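Local coordinates for protein molinate hydrolase (Gulosibacter molinativorax, PDB 4WGX) that hydrolyses the thiocarbamate herbicide molinate and belongs to the metal-dependent amidohydrolase superfamily, at residues F111-A116 / F207-V212. Sequence-based numbering, arbitrary orientation.
Sequences FDTWNA and FCKIAV
Phe-207 brings CE2 to the edge of the Phe-111 ring, almost in its plane, 3.7 Å from CD1. Tyr-399 stacks on Phe-111 and also meets Phe-207, so one tyrosine is shared by both phenyl rings. Phe-207 CZ lies 3.5 Å from Asp-112 O, and CE1 comes near the methyl CG2 of Thr-113, both approaching the ring at a slant. Further along, Lys-209 comes in beside Thr-113. A bend at chi3 (85°) takes its chain past Thr-113 O, which lies 3.4 Å from Lys-209 CE. Beyond the bend, Lys-209 NZ gives a long hydrogen bond of 3.3 Å to Thr-113 OG1. The stronger partner of that hydroxyl is Asn-66 OD1, and NZ bonds a pentanediol probably left from crystallisation. The Lys-209 side chain lies about 4 Å from that of His-251, which binds zinc in another crystal structure of this protein. A methionine in its place would probably leave Thr-113 OG1 without this donor. Within 111-116, Asn-115 ND2 bonds Asp-112 OD2 at 2.8 Å, joining the strand end to the following loop. The contact joins the end of strand 107-112 and the loop after it to strand 208-211 and the residue before it, in the TIM-barrel fold: strand 107-112 pairs with 57-64 and 136-139, and strand 208-211 runs between 143-144 and 248-251, with helix 231-243 packed against Cys-208 and Ile-210.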
ATOM      1  N   PHE A 111      20.697 -29.172  -9.162  1.00 29.92           N
ATOM      2  CA  PHE A 111      20.061 -29.447  -7.891  1.00 26.93           C
ATOM      3  C   PHE A 111      19.091 -28.301  -7.608  1.00 21.97           C
ATOM      4  O   PHE A 111      19.489 -27.152  -7.458  1.00 25.12           O
ATOM      5  CB  PHE A 111      21.112 -29.615  -6.790  1.00 24.41           C
ATOM      6  CG  PHE A 111      21.973 -30.838  -6.963  1.00 25.06           C
ATOM      7  CD1 PHE A 111      21.567 -32.062  -6.476  1.00 24.10           C
ATOM      8  CD2 PHE A 111      23.176 -30.767  -7.626  1.00 30.45           C
ATOM      9  CE1 PHE A 111      22.346 -33.173  -6.637  1.00 30.92           C
ATOM     10  CE2 PHE A 111      23.955 -31.890  -7.792  1.00 28.30           C
ATOM     11  CZ  PHE A 111      23.541 -33.085  -7.299  1.00 30.16           C
ATOM     12  N   ASP A 112      17.809 -28.629  -7.570  1.00 21.69           N
ATOM     13  CA  ASP A 112      16.757 -27.646  -7.428  1.00 23.49           C
ATOM     14  C   ASP A 112      16.280 -27.661  -5.992  1.00 25.20           C
ATOM     15  O   ASP A 112      15.690 -28.637  -5.554  1.00 26.36           O
ATOM     16  CB  ASP A 112      15.611 -27.941  -8.411  1.00 27.79           C
ATOM     17  CG  ASP A 112      14.462 -26.926  -8.324  1.00 30.03           C
ATOM     18  OD1 ASP A 112      14.071 -26.540  -7.213  1.00 30.77           O
ATOM     19  OD2 ASP A 112      13.937 -26.527  -9.380  1.00 31.39           O
ATOM     20  N   THR A 113      16.513 -26.570  -5.265  1.00 24.49           N
ATOM     21  CA  THR A 113      16.276 -26.564  -3.822  1.00 32.07           C
ATOM     22  C   THR A 113      14.968 -25.900  -3.421  1.00 23.24           C
ATOM     23  O   THR A 113      14.672 -25.795  -2.246  1.00 28.20           O
ATOM     24  CB  THR A 113      17.415 -25.867  -3.066  1.00 27.20           C
ATOM     25  OG1 THR A 113      17.394 -24.464  -3.325  1.00 26.86           O
ATOM     26  CG2 THR A 113      18.746 -26.435  -3.486  1.00 29.26           C
ATOM     27  N   TRP A 114      14.188 -25.454  -4.392  1.00 23.04           N
ATOM     28  CA  TRP A 114      12.830 -24.996  -4.117  1.00 27.72           C
ATOM     29  C   TRP A 114      12.028 -24.959  -5.394  1.00 21.43           C
ATOM     30  O   TRP A 114      12.402 -24.299  -6.348  1.00 22.17           O
ATOM     31  CB  TRP A 114      12.805 -23.610  -3.463  1.00 26.72           C
ATOM     32  CG  TRP A 114      11.420 -23.158  -3.184  1.00 24.24           C
ATOM     33  CD1 TRP A 114      10.624 -23.570  -2.171  1.00 28.86           C
ATOM     34  CD2 TRP A 114      10.648 -22.224  -3.943  1.00 26.21           C
ATOM     35  NE1 TRP A 114       9.406 -22.949  -2.239  1.00 24.15           N
ATOM     36  CE2 TRP A 114       9.395 -22.119  -3.324  1.00 19.32           C
ATOM     37  CE3 TRP A 114      10.897 -21.469  -5.089  1.00 28.72           C
ATOM     38  CZ2 TRP A 114       8.393 -21.287  -3.803  1.00 25.63           C
ATOM     39  CZ3 TRP A 114       9.901 -20.642  -5.567  1.00 31.74           C
ATOM     40  CH2 TRP A 114       8.669 -20.549  -4.919  1.00 23.90           C
ATOM     41  N   ASN A 115      10.893 -25.637  -5.386  1.00 21.00           N
ATOM     42  CA  ASN A 115      10.073 -25.785  -6.576  1.00 21.96           C
ATOM     43  C   ASN A 115       8.742 -26.396  -6.187  1.00 22.32           C
ATOM     44  O   ASN A 115       8.531 -26.724  -5.032  1.00 25.39           O
ATOM     45  CB  ASN A 115      10.791 -26.654  -7.614  1.00 30.52           C
ATOM     46  CG  ASN A 115      10.306 -26.408  -9.027  1.00 27.72           C
ATOM     47  OD1 ASN A 115       9.127 -26.157  -9.267  1.00 26.89           O
ATOM     48  ND2 ASN A 115      11.223 -26.477  -9.972  1.00 29.92           N
ATOM     49  N   ALA A 116       7.838 -26.530  -7.144  1.00 25.82           N
ATOM     50  CA  ALA A 116       6.582 -27.215  -6.902  1.00 24.11           C
ATOM     51  C   ALA A 116       6.779 -28.699  -7.178  1.00 24.15           C
ATOM     52  O   ALA A 116       7.257 -29.075  -8.235  1.00 24.61           O
ATOM     53  CB  ALA A 116       5.491 -26.644  -7.763  1.00 26.43           C
ATOM     54  N   PHE A 207      16.527 -34.785  -1.704  1.00 33.31           N
ATOM     55  CA  PHE A 207      17.107 -34.214  -0.501  1.00 27.44           C
ATOM     56  C   PHE A 207      16.057 -33.331   0.154  1.00 30.23           C
ATOM     57  O   PHE A 207      14.996 -33.121  -0.418  1.00 27.88           O
ATOM     58  CB  PHE A 207      18.383 -33.431  -0.815  1.00 26.82           C
ATOM     59  CG  PHE A 207      18.264 -32.520  -1.992  1.00 30.65           C
ATOM     60  CD1 PHE A 207      17.819 -31.221  -1.836  1.00 27.23           C
ATOM     61  CD2 PHE A 207      18.608 -32.949  -3.254  1.00 28.59           C
ATOM     62  CE1 PHE A 207      17.723 -30.388  -2.907  1.00 29.18           C
ATOM     63  CE2 PHE A 207      18.495 -32.105  -4.332  1.00 31.62           C
ATOM     64  CZ  PHE A 207      18.045 -30.828  -4.160  1.00 28.47           C
ATOM     65  N   CYS A 208      16.334 -32.828   1.353  1.00 31.16           N
ATOM     66  CA  CYS A 208      15.353 -32.039   2.080  1.00 29.24           C
ATOM     67  C   CYS A 208      15.968 -30.751   2.575  1.00 32.69           C
ATOM     68  O   CYS A 208      16.986 -30.784   3.263  1.00 26.93           O
ATOM     69  CB  CYS A 208      14.789 -32.819   3.257  1.00 31.25           C
ATOM     70  SG  CYS A 208      13.499 -31.918   4.125  1.00 30.77           S
ATOM     71  N   LYS A 209      15.350 -29.623   2.215  1.00 29.30           N
ATOM     72  CA  LYS A 209      15.787 -28.321   2.701  1.00 22.43           C
ATOM     73  C   LYS A 209      14.841 -27.774   3.750  1.00 21.85           C
ATOM     74  O   LYS A 209      13.636 -27.668   3.537  1.00 22.59           O
ATOM     75  CB  LYS A 209      15.918 -27.306   1.572  1.00 24.36           C
ATOM     76  CG  LYS A 209      16.727 -26.110   2.014  1.00 28.62           C
ATOM     77  CD  LYS A 209      17.276 -25.291   0.868  1.00 28.08           C
ATOM     78  CE  LYS A 209      16.289 -24.278   0.348  1.00 30.44           C
ATOM     79  NZ  LYS A 209      17.007 -23.191  -0.347  1.00 30.54           N
ATOM     80  N   ILE A 210      15.422 -27.421   4.882  1.00 22.32           N
ATOM     81  CA  ILE A 210      14.684 -26.883   6.010  1.00 27.63           C
ATOM     82  C   ILE A 210      14.958 -25.382   6.175  1.00 23.88           C
ATOM     83  O   ILE A 210      16.099 -24.934   6.099  1.00 20.13           O
ATOM     84  CB  ILE A 210      15.053 -27.634   7.299  1.00 29.51           C
ATOM     85  CG1 ILE A 210      14.623 -29.096   7.175  1.00 29.32           C
ATOM     86  CG2 ILE A 210      14.396 -26.993   8.498  1.00 30.19           C
ATOM     87  CD1 ILE A 210      15.095 -29.983   8.288  1.00 43.01           C
ATOM     88  N   ALA A 211      13.891 -24.615   6.372  1.00 23.15           N
ATOM     89  CA  ALA A 211      14.013 -23.195   6.675  1.00 22.53           C
ATOM     90  C   ALA A 211      14.383 -23.018   8.133  1.00 19.67           C
ATOM     91  O   ALA A 211      13.509 -22.875   8.964  1.00 26.42           O
ATOM     92  CB  ALA A 211      12.717 -22.471   6.371  1.00 21.67           C
ATOM     93  N   VAL A 212      15.671 -23.043   8.447  1.00 20.67           N
ATOM     94  CA  VAL A 212      16.113 -22.883   9.825  1.00 21.20           C
ATOM     95  C   VAL A 212      15.720 -21.492  10.302  1.00 24.19           C
ATOM     96  O   VAL A 212      15.185 -21.321  11.393  1.00 22.42           O
ATOM     97  CB  VAL A 212      17.629 -23.086   9.973  1.00 21.76           C
ATOM     98  CG1 VAL A 212      18.080 -22.777  11.385  1.00 24.49           C
ATOM     99  CG2 VAL A 212      18.012 -24.501   9.602  1.00 24.10           C
TER